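Local coordinates for pvivax hypothetical protein (Plasmodium vivax, PDB 2B30) that is of unknown function but binds a calcium ion in the crystal and is probably a metal-dependent phosphatase of the Cof-like HAD hydrolases, at residues A[224-227]-A[228-232]; A[269-272]-A[273-277]; A[130-133]-A[134-137]; A[113-117]-A[118-122]. All coordinates share one frame; numbering follows the deposited sequence.

How the contacts relate
Along the chain the order is contact 4, contact 3, contact 1, contact 2. The first two bracket helix 117-129: contact 4 starts it and contact 3 leads from its end into strand 136-140, with centres about 17 Å apart. Both belong to the cap, built on the six-stranded sheet. Contacts 1 and 2 belong to helices of the core around the eight-stranded sheet, their centres about 19 Å apart, and come near the calcium-binding aspartates, whereas contacts 3 and 4 shape a cap helix away from them. Contacts 1 and 4 approach to about 6 Å between nearest atoms, where the chain passes between core and cap. Contacts 1, 2 and 4 also touch the second subunit.

Contact 1 of 4, residues A[224-227]-A[228-232]; sequences DKYT and GINYL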
loop_
_atom_site.group_PDB
_atom_site.type_symbol
_atom_site.label_atom_id
_atom_site.label_comp_id
_atom_site.label_asym_id
_atom_site.label_seq_id
_atom_site.Cartn_x
_atom_site.Cartn_y
_atom_site.Cartn_z
ATOM N N ASP A 224 -3.768 -6.060 0.862
ATOM C CA ASP A 224 -3.053 -6.599 2.009
ATOM C C ASP A 224 -3.769 -6.145 3.293
ATOM O O ASP A 224 -4.866 -5.577 3.225
ATOM C CB ASP A 224 -1.591 -6.168 1.985
ATOM C CG ASP A 224 -1.426 -4.714 2.287
ATOM O OD1 ASP A 224 -1.904 -3.893 1.471
ATOM O OD2 ASP A 224 -0.838 -4.391 3.347
ATOM N N LYS A 225 -3.174 -6.420 4.451
ATOM C CA LYS A 225 -3.759 -6.006 5.723
ATOM C C LYS A 225 -3.976 -4.495 5.760
ATOM O O LYS A 225 -5.033 -4.037 6.189
ATOM C CB LYS A 225 -2.893 -6.455 6.908
ATOM C CG LYS A 225 -2.934 -7.963 7.180
ATOM C CD LYS A 225 -2.171 -8.323 8.458
ATOM C CE LYS A 225 -1.779 -9.798 8.494
ATOM N NZ LYS A 225 -1.334 -10.234 9.849
ATOM N N TYR A 226 -2.999 -3.730 5.279
ATOM C CA TYR A 226 -3.087 -2.260 5.288
ATOM C C TYR A 226 -4.298 -1.693 4.511
ATOM O O TYR A 226 -4.997 -0.811 5.018
ATOM C CB TYR A 226 -1.780 -1.629 4.774
ATOM C CG TYR A 226 -1.767 -0.104 4.823
ATOM C CD1 TYR A 226 -1.899 0.567 6.032
ATOM C CD2 TYR A 226 -1.601 0.666 3.655
ATOM C CE1 TYR A 226 -1.886 1.963 6.087
ATOM C CE2 TYR A 226 -1.580 2.072 3.700
ATOM C CZ TYR A 226 -1.731 2.706 4.918
ATOM O OH TYR A 226 -1.722 4.073 4.995
ATOM N N THR A 227 -4.542 -2.189 3.297
ATOM C CA THR A 227 -5.643 -1.672 2.473
ATOM C C THR A 227 -6.979 -2.055 3.054
ATOM O O THR A 227 -7.941 -1.295 2.931
ATOM C CB THR A 227 -5.627 -2.202 1.047
ATOM O OG1 THR A 227 -5.767 -3.634 1.053
ATOM C CG2 THR A 227 -4.370 -1.790 0.349
ATOM N N GLY A 228 -7.038 -3.243 3.658
ATOM C CA GLY A 228 -8.231 -3.697 4.383
ATOM C C GLY A 228 -8.479 -2.855 5.621
ATOM O O GLY A 228 -9.599 -2.395 5.843
ATOM N N ILE A 229 -7.428 -2.648 6.419
ATOM C CA ILE A 229 -7.485 -1.773 7.597
ATOM C C ILE A 229 -8.053 -0.390 7.288
ATOM O O ILE A 229 -8.722 0.198 8.134
ATOM C CB ILE A 229 -6.069 -1.583 8.230
ATOM C CG1 ILE A 229 -5.708 -2.768 9.134
ATOM C CG2 ILE A 229 -5.972 -0.270 9.037
ATOM C CD1 ILE A 229 -4.212 -2.916 9.378
ATOM N N ASN A 230 -7.767 0.135 6.093
ATOM C CA ASN A 230 -8.216 1.476 5.715
ATOM C C ASN A 230 -9.738 1.593 5.645
ATOM O O ASN A 230 -10.286 2.672 5.877
ATOM C CB ASN A 230 -7.567 1.939 4.404
ATOM C CG ASN A 230 -6.105 2.432 4.594
ATOM O OD1 ASN A 230 -5.611 2.551 5.730
ATOM N ND2 ASN A 230 -5.415 2.720 3.469
ATOM N N TYR A 231 -10.420 0.488 5.349
ATOM C CA TYR A 231 -11.885 0.469 5.424
ATOM C C TYR A 231 -12.370 0.800 6.824
ATOM O O TYR A 231 -13.351 1.540 6.975
ATOM C CB TYR A 231 -12.476 -0.875 4.961
ATOM C CG TYR A 231 -12.537 -0.971 3.459
ATOM C CD1 TYR A 231 -13.726 -0.755 2.773
ATOM C CD2 TYR A 231 -11.388 -1.235 2.725
ATOM C CE1 TYR A 231 -13.766 -0.811 1.402
ATOM C CE2 TYR A 231 -11.422 -1.299 1.361
ATOM C CZ TYR A 231 -12.609 -1.084 0.699
ATOM O OH TYR A 231 -12.608 -1.161 -0.675
ATOM N N LEU A 232 -11.685 0.260 7.838
ATOM C CA LEU A 232 -12.032 0.516 9.245
ATOM C C LEU A 232 -11.705 1.947 9.657
ATOM O O LEU A 232 -12.455 2.576 10.402
ATOM C CB LEU A 232 -11.311 -0.458 10.172
ATOM C CG LEU A 232 -11.780 -1.912 10.128
ATOM C CD1 LEU A 232 -10.993 -2.741 11.147
ATOM C CD2 LEU A 232 -13.279 -2.013 10.387
#
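Tyr226 presents one face of its ring to the carboxamide of Asn230, one turn further along helix 225-235. OD1 of Asn230 sits over that face, offset toward the rim, and its closest ring atom is CE1 of Tyr226 at 3.8 Å. The ring and amide planes stand 71° apart, so this is an oxygen set over a face and not a flat stack. With CG of Tyr226 anti to the backbone N (chi1 -177°), the ring projects outward from the helix with its face turned to that amide. Its hydroxyl bonds to the carbonyl of Gly222 of the second subunit, which fixes the far end of the ring.

The helix opens at Asp224, the N-cap. OD2 of Asp224 accepts from N of Tyr226 at 3.0 Å, met from above the carboxylate plane. Regular helical bonds follow: N of Gly228 to O of Asp224 at 3.2 Å, and N of Ile229 to O of Lys225 at 2.8 Å. The edge of the Tyr231 ring turns to the helix backbone, CD2 lying 3.5 Å from O of Thr227 near the ring plane. Thr227 itself packs on Tyr226 of the second subunit.

Lys225 heads the other way: NZ forms a salt bridge with Asp252 and a hydrogen bond to the carbonyl of Cys67, and the side chain comes within about 5 Å of the calcium ion. A lysine at the start of a helix, reaching into the aspartate-lined metal site, is consistent with motif III of the HAD phosphatases.

Contact 2 of 4, residues A[269-272]-A[273-277]; sequences TDSA and KSHAK
Ser271 and His275 meet one turn apart: OG of Ser271 lies 3.6 Å from CD2 of His275. The CD2 edge of the ring faces O of Ser271, near the ring plane, and that oxygen also accepts from N of His275 at 3.0 Å. The imidazole lies alongside the preceding turn, and its ND1 has a weak hydrogen bond to OG of Ser257.

Ser274 folds its hydroxyl back over the helix. With chi1 at 51°, OG lies between the backbone N and carbonyl carbon, 2.9 Å from O of Ser271 and 3.2 Å from O of Asp270; its one proton could serve either carbonyl.

Lys273 runs extended instead, its CG passing 3.6 Å from O of Thr269. That carbonyl accepts from N of Lys273 at 2.9 Å. Thr269 occupies the N-cap position, though its side chain makes no capping bond. At the far end, N of Ala276 bonds to O of Ala272 at 3.1 Å as the chain leaves the helix.

Helix 270-275 is the crossover of a beta-alpha-beta unit between parallel strands 261-264 and 278-279: Ala272 packs on Leu256 of helix 253-257, and Ala276 on Ser262 and Ala264 of the adjoining strand.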
loop_
_atom_site.group_PDB
_atom_site.type_symbol
_atom_site.label_atom_id
_atom_site.label_comp_id
_atom_site.label_asym_id
_atom_site.label_seq_id
_atom_site.Cartn_x
_atom_site.Cartn_y
_atom_site.Cartn_z
ATOM N N THR A 269 10.322 -11.313 11.873
ATOM C CA THR A 269 11.266 -11.501 10.792
ATOM C C THR A 269 12.063 -10.215 10.597
ATOM O O THR A 269 11.579 -9.141 10.919
ATOM C CB THR A 269 10.544 -11.929 9.495
ATOM O OG1 THR A 269 11.520 -12.303 8.520
ATOM C CG2 THR A 269 9.679 -10.809 8.929
ATOM N N ASP A 270 13.287 -10.325 10.088
ATOM C CA ASP A 270 14.182 -9.160 9.970
ATOM C C ASP A 270 13.534 -8.009 9.240
ATOM O O ASP A 270 13.705 -6.858 9.625
ATOM C CB ASP A 270 15.481 -9.515 9.249
ATOM C CG ASP A 270 16.445 -10.270 10.129
ATOM O OD1 ASP A 270 16.314 -10.181 11.369
ATOM O OD2 ASP A 270 17.341 -10.948 9.577
ATOM N N SER A 271 12.805 -8.327 8.177
ATOM C CA SER A 271 12.089 -7.323 7.406
ATOM C C SER A 271 11.055 -6.568 8.257
ATOM O O SER A 271 11.001 -5.340 8.247
ATOM C CB SER A 271 11.402 -7.986 6.230
ATOM O OG SER A 271 10.501 -7.086 5.637
ATOM N N ALA A 272 10.246 -7.313 9.002
ATOM C CA ALA A 272 9.220 -6.726 9.847
ATOM C C ALA A 272 9.839 -5.864 10.934
ATOM O O ALA A 272 9.305 -4.807 11.270
ATOM C CB ALA A 272 8.357 -7.812 10.466
ATOM N N LYS A 273 10.956 -6.323 11.490
ATOM C CA LYS A 273 11.657 -5.589 12.554
ATOM C C LYS A 273 12.124 -4.203 12.100
ATOM O O LYS A 273 12.059 -3.248 12.878
ATOM C CB LYS A 273 12.865 -6.391 13.073
ATOM C CG LYS A 273 12.513 -7.530 14.044
ATOM C CD LYS A 273 13.764 -8.253 14.571
ATOM C CE LYS A 273 13.397 -9.312 15.610
ATOM N NZ LYS A 273 14.571 -9.969 16.257
ATOM N N SER A 274 12.593 -4.105 10.851
ATOM C CA SER A 274 13.101 -2.844 10.313
ATOM C C SER A 274 11.986 -1.919 9.834
ATOM O O SER A 274 12.112 -0.700 9.951
ATOM C CB SER A 274 14.105 -3.080 9.181
ATOM O OG SER A 274 13.580 -3.960 8.215
ATOM N N HIS A 275 10.907 -2.484 9.297
ATOM C CA HIS A 275 9.818 -1.669 8.753
ATOM C C HIS A 275 8.963 -1.054 9.862
ATOM O O HIS A 275 8.350 0.008 9.680
ATOM C CB HIS A 275 8.980 -2.477 7.759
ATOM C CG HIS A 275 9.593 -2.555 6.396
ATOM N ND1 HIS A 275 9.426 -1.565 5.453
ATOM C CD2 HIS A 275 10.394 -3.486 5.826
ATOM C CE1 HIS A 275 10.103 -1.881 4.362
ATOM N NE2 HIS A 275 10.695 -3.043 4.562
ATOM N N ALA A 276 8.950 -1.717 11.015
ATOM C CA ALA A 276 8.282 -1.208 12.206
ATOM C C ALA A 276 9.082 -0.069 12.819
ATOM O O ALA A 276 10.242 0.116 12.490
ATOM C CB ALA A 276 8.100 -2.328 13.223
ATOM N N LYS A 277 8.455 0.692 13.708
ATOM C CA LYS A 277 9.127 1.807 14.381
ATOM C C LYS A 277 10.056 1.265 15.447
ATOM O O LYS A 277 11.160 1.776 15.665
ATOM C CB LYS A 277 8.111 2.732 15.052
ATOM C CG LYS A 277 8.657 4.103 15.458
ATOM C CD LYS A 277 7.782 4.740 16.543
ATOM C CE LYS A 277 7.547 6.238 16.326
ATOM N NZ LYS A 277 6.639 6.818 17.384
#

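Contact 3 of 4, residues A[130-133]-A[134-137]; sequences KNLV and NQTI
Leu132 to Gln135 form a type I beta turn, with Val133 and Asn134 at the corners, closed by the bond from N of Gln135 to O of Leu132 at 3.2 Å. Just before it, Asn131 takes a positive phi of 36° as the C-prime residue of a Schellman motif that ends helix 117-129: N of Leu132 returns to O of Leu127, and N of Asn131 to O of Val128. Beyond the turn, N of Thr136 makes a weak bond to O of Val133 at 3.4 Å, and the chain straightens into strand 136-140.

Thr136 turns its hydroxyl back over the corner. OG1 donates to O of Leu132 at 2.7 Å, so this one carbonyl takes two hydrogen bonds. OG1 and the Gln135 amide come in from opposite faces of the carbonyl plane, which pins the Leu132 peptide in the turn. CB of Thr136 points toward the preceding residues, and with OG1 anti to the carbonyl carbon (chi1 -65°) the hydroxyl reaches O of Leu132.

Gln135 is swung over the turn by its first torsion (chi1 49°), which brings CG to 3.2 Å from O of Leu132. Its amide carbon CD then rests on the CD2 methyl of Leu132 at 3.6 Å. The amide nitrogen goes on to the carbonyl of Val185. Val133 and Leu132 both pack back on Leu127, tying the turn to the helix it follows.

The whole is a compact helix-to-strand connection: a Schellman helix end, then a beta turn feeding strand 136-140, which pairs with strand 181-184 in the six-stranded sheet of the HAD cap.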
loop_
_atom_site.group_PDB
_atom_site.type_symbol
_atom_site.label_atom_id
_atom_site.label_comp_id
_atom_site.label_asym_id
_atom_site.label_seq_id
_atom_site.Cartn_x
_atom_site.Cartn_y
_atom_site.Cartn_z
ATOM N N LYS A 130 1.413 -28.437 -12.067
ATOM C CA LYS A 130 2.487 -28.655 -11.096
ATOM C C LYS A 130 2.106 -29.633 -9.964
ATOM O O LYS A 130 2.806 -29.706 -8.963
ATOM C CB LYS A 130 2.894 -27.311 -10.481
ATOM C CG LYS A 130 3.441 -26.304 -11.477
ATOM C CD LYS A 130 4.922 -26.529 -11.760
ATOM C CE LYS A 130 5.494 -25.463 -12.695
ATOM N NZ LYS A 130 6.960 -25.652 -12.916
ATOM N N ASN A 131 1.013 -30.378 -10.122
ATOM C CA ASN A 131 0.490 -31.258 -9.065
ATOM C C ASN A 131 0.657 -30.695 -7.637
ATOM O O ASN A 131 1.222 -31.328 -6.743
ATOM C CB ASN A 131 1.074 -32.678 -9.198
ATOM C CG ASN A 131 0.257 -33.563 -10.142
ATOM O OD1 ASN A 131 0.245 -33.365 -11.359
ATOM N ND2 ASN A 131 -0.431 -34.546 -9.574
ATOM N N LEU A 132 0.141 -29.486 -7.448
ATOM C CA LEU A 132 0.117 -28.828 -6.144
ATOM C C LEU A 132 -1.290 -28.755 -5.540
ATOM O O LEU A 132 -1.440 -28.404 -4.369
ATOM C CB LEU A 132 0.716 -27.424 -6.265
ATOM C CG LEU A 132 2.252 -27.402 -6.248
ATOM C CD1 LEU A 132 2.796 -26.064 -6.746
ATOM C CD2 LEU A 132 2.790 -27.739 -4.838
ATOM N N VAL A 133 -2.305 -29.108 -6.331
ATOM C CA VAL A 133 -3.692 -29.098 -5.873
ATOM C C VAL A 133 -3.960 -29.985 -4.632
ATOM O O VAL A 133 -4.767 -29.610 -3.770
ATOM C CB VAL A 133 -4.650 -29.508 -7.014
ATOM C CG1 VAL A 133 -6.087 -29.657 -6.506
ATOM C CG2 VAL A 133 -4.593 -28.495 -8.141
ATOM N N ASN A 134 -3.300 -31.145 -4.532
ATOM C CA ASN A 134 -3.525 -32.059 -3.392
ATOM C C ASN A 134 -2.777 -31.659 -2.105
ATOM O O ASN A 134 -2.715 -32.444 -1.158
ATOM C CB ASN A 134 -3.230 -33.531 -3.759
ATOM C CG ASN A 134 -4.083 -34.049 -4.943
ATOM O OD1 ASN A 134 -5.266 -33.715 -5.087
ATOM N ND2 ASN A 134 -3.470 -34.883 -5.789
ATOM N N GLN A 135 -2.235 -30.440 -2.061
ATOM C CA GLN A 135 -1.665 -29.891 -0.820
ATOM C C GLN A 135 -2.055 -28.421 -0.623
ATOM O O GLN A 135 -1.359 -27.664 0.074
ATOM C CB GLN A 135 -0.148 -30.058 -0.821
ATOM C CG GLN A 135 0.515 -29.589 -2.095
ATOM C CD GLN A 135 1.927 -30.090 -2.227
ATOM O OE1 GLN A 135 2.184 -31.060 -2.940
ATOM N NE2 GLN A 135 2.852 -29.443 -1.532
ATOM N N THR A 136 -3.194 -28.048 -1.208
ATOM C CA THR A 136 -3.663 -26.662 -1.257
ATOM C C THR A 136 -4.990 -26.502 -0.512
ATOM O O THR A 136 -5.947 -27.210 -0.798
ATOM C CB THR A 136 -3.847 -26.215 -2.726
ATOM O OG1 THR A 136 -2.573 -26.208 -3.375
ATOM C CG2 THR A 136 -4.470 -24.814 -2.822
ATOM N N ILE A 137 -5.046 -25.565 0.432
ATOM C CA ILE A 137 -6.280 -25.306 1.185
ATOM C C ILE A 137 -7.057 -24.162 0.542
ATOM O O ILE A 137 -6.566 -23.039 0.447
ATOM C CB ILE A 137 -6.000 -24.981 2.667
ATOM C CG1 ILE A 137 -5.137 -26.076 3.288
ATOM C CG2 ILE A 137 -7.320 -24.862 3.435
ATOM C CD1 ILE A 137 -4.544 -25.719 4.614
#

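Contact 4 of 4, residues A[113-117]-A[118-122]; sequences ETIET and DVYAE
A hydrophobic staple clasps the start of helix 117-129: Ile115, just before the N-cap Glu116, packs against Tyr120 five residues on. CG2 of Ile115 lies 3.9 Å from CB of Tyr120, and the two side chains cross at about a right angle. The CD1 methyl of Ile115 reaches the edge of the tyrosine ring, near its plane. CG2 of Ile115 also meets CB of Val119 at 4.2 Å, so one methyl covers two residues of the first turn.

The helix starts with N of Tyr120 bonding to O of Glu116 at 2.7 Å. N of Ala121 follows to O of Thr117 at 3.1 Å. This is the entrance to the cap of a HAD hydrolase: the chain has just left strand 109-112 of the core, and Ile115 and Val119 pack on Leu206 while Tyr120 packs on Phe138, both on strands of the cap sheet.

On the outer side, OD1 of Asp118 rests 3.8 Å from CB of Glu116. Having CG between the backbone N and the carbonyl carbon (chi1 60°) turns that carboxylate back over the helix start, while its OD2 makes a long, weak ion pair with Lys260 of the second subunit.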
loop_
_atom_site.group_PDB
_atom_site.type_symbol
_atom_site.label_atom_id
_atom_site.label_comp_id
_atom_site.label_asym_id
_atom_site.label_seq_id
_atom_site.Cartn_x
_atom_site.Cartn_y
_atom_site.Cartn_z
ATOM N N GLU A 113 -13.339 -9.589 -1.040
ATOM C CA GLU A 113 -12.719 -9.652 -2.365
ATOM C C GLU A 113 -12.248 -11.057 -2.723
ATOM O O GLU A 113 -11.483 -11.666 -1.984
ATOM C CB GLU A 113 -11.561 -8.660 -2.478
ATOM C CG GLU A 113 -12.022 -7.200 -2.512
ATOM C CD GLU A 113 -12.965 -6.898 -3.663
ATOM O OE1 GLU A 113 -12.496 -6.859 -4.819
ATOM O OE2 GLU A 113 -14.174 -6.705 -3.407
ATOM N N THR A 114 -12.711 -11.560 -3.865
ATOM C CA THR A 114 -12.271 -12.856 -4.378
ATOM C C THR A 114 -11.399 -12.690 -5.614
ATOM O O THR A 114 -11.532 -11.713 -6.357
ATOM C CB THR A 114 -13.450 -13.733 -4.773
ATOM O OG1 THR A 114 -14.226 -13.051 -5.765
ATOM C CG2 THR A 114 -14.303 -14.054 -3.557
ATOM N N ILE A 115 -10.538 -13.675 -5.842
ATOM C CA ILE A 115 -9.650 -13.653 -6.985
ATOM C C ILE A 115 -10.482 -13.525 -8.255
ATOM O O ILE A 115 -11.575 -14.054 -8.336
ATOM C CB ILE A 115 -8.762 -14.915 -7.038
ATOM C CG1 ILE A 115 -7.830 -14.963 -5.819
ATOM C CG2 ILE A 115 -7.929 -14.933 -8.308
ATOM C CD1 ILE A 115 -7.391 -16.346 -5.438
ATOM N N GLU A 116 -9.973 -12.780 -9.223
ATOM C CA GLU A 116 -10.626 -12.630 -10.510
ATOM C C GLU A 116 -10.749 -14.001 -11.168
ATOM O O GLU A 116 -9.808 -14.800 -11.125
ATOM C CB GLU A 116 -9.823 -11.686 -11.416
ATOM C CG GLU A 116 -9.815 -10.218 -10.982
ATOM C CD GLU A 116 -8.680 -9.842 -10.022
ATOM O OE1 GLU A 116 -8.010 -10.741 -9.453
ATOM O OE2 GLU A 116 -8.459 -8.625 -9.834
ATOM N N THR A 117 -11.895 -14.267 -11.786
ATOM C CA THR A 117 -12.202 -15.613 -12.290
ATOM C C THR A 117 -11.295 -16.071 -13.456
ATOM O O THR A 117 -11.044 -17.259 -13.617
ATOM C CB THR A 117 -13.671 -15.731 -12.737
ATOM O OG1 THR A 117 -13.843 -15.021 -13.959
ATOM C CG2 THR A 117 -14.628 -15.167 -11.686
ATOM N N ASP A 118 -10.814 -15.140 -14.273
ATOM C CA ASP A 118 -9.871 -15.492 -15.342
ATOM C C ASP A 118 -8.510 -15.858 -14.740
ATOM O O ASP A 118 -7.896 -16.845 -15.138
ATOM C CB ASP A 118 -9.759 -14.378 -16.405
ATOM C CG ASP A 118 -9.277 -13.035 -15.834
ATOM O OD1 ASP A 118 -10.048 -12.365 -15.109
ATOM O OD2 ASP A 118 -8.130 -12.629 -16.130
ATOM N N VAL A 119 -8.063 -15.090 -13.749
ATOM C CA VAL A 119 -6.804 -15.394 -13.045
ATOM C C VAL A 119 -6.940 -16.674 -12.222
ATOM O O VAL A 119 -6.007 -17.467 -12.165
ATOM C CB VAL A 119 -6.345 -14.236 -12.106
ATOM C CG1 VAL A 119 -5.009 -14.578 -11.443
ATOM C CG2 VAL A 119 -6.221 -12.929 -12.875
ATOM N N TYR A 120 -8.091 -16.872 -11.581
ATOM C CA TYR A 120 -8.303 -18.071 -10.761
ATOM C C TYR A 120 -8.260 -19.328 -11.618
ATOM O O TYR A 120 -7.632 -20.309 -11.239
ATOM C CB TYR A 120 -9.626 -18.010 -9.998
ATOM C CG TYR A 120 -9.864 -19.224 -9.126
ATOM C CD1 TYR A 120 -9.261 -19.339 -7.872
ATOM C CD2 TYR A 120 -10.688 -20.268 -9.557
ATOM C CE1 TYR A 120 -9.474 -20.463 -7.070
ATOM C CE2 TYR A 120 -10.904 -21.393 -8.766
ATOM C CZ TYR A 120 -10.297 -21.483 -7.522
ATOM O OH TYR A 120 -10.524 -22.591 -6.732
ATOM N N ALA A 121 -8.924 -19.291 -12.771
ATOM C CA ALA A 121 -8.877 -20.397 -13.734
ATOM C C ALA A 121 -7.433 -20.713 -14.106
ATOM O O ALA A 121 -7.024 -21.879 -14.141
ATOM C CB ALA A 121 -9.670 -20.064 -14.977
ATOM N N GLU A 122 -6.655 -19.676 -14.374
ATOM C CA GLU A 122 -5.282 -19.897 -14.750
ATOM C C GLU A 122 -4.558 -20.510 -13.577
ATOM O O GLU A 122 -3.769 -21.436 -13.744
ATOM C CB GLU A 122 -4.603 -18.607 -15.187
ATOM C CG GLU A 122 -3.223 -18.856 -15.767
ATOM C CD GLU A 122 -2.638 -17.641 -16.473
ATOM O OE1 GLU A 122 -3.063 -16.499 -16.169
ATOM O OE2 GLU A 122 -1.748 -17.834 -17.333
#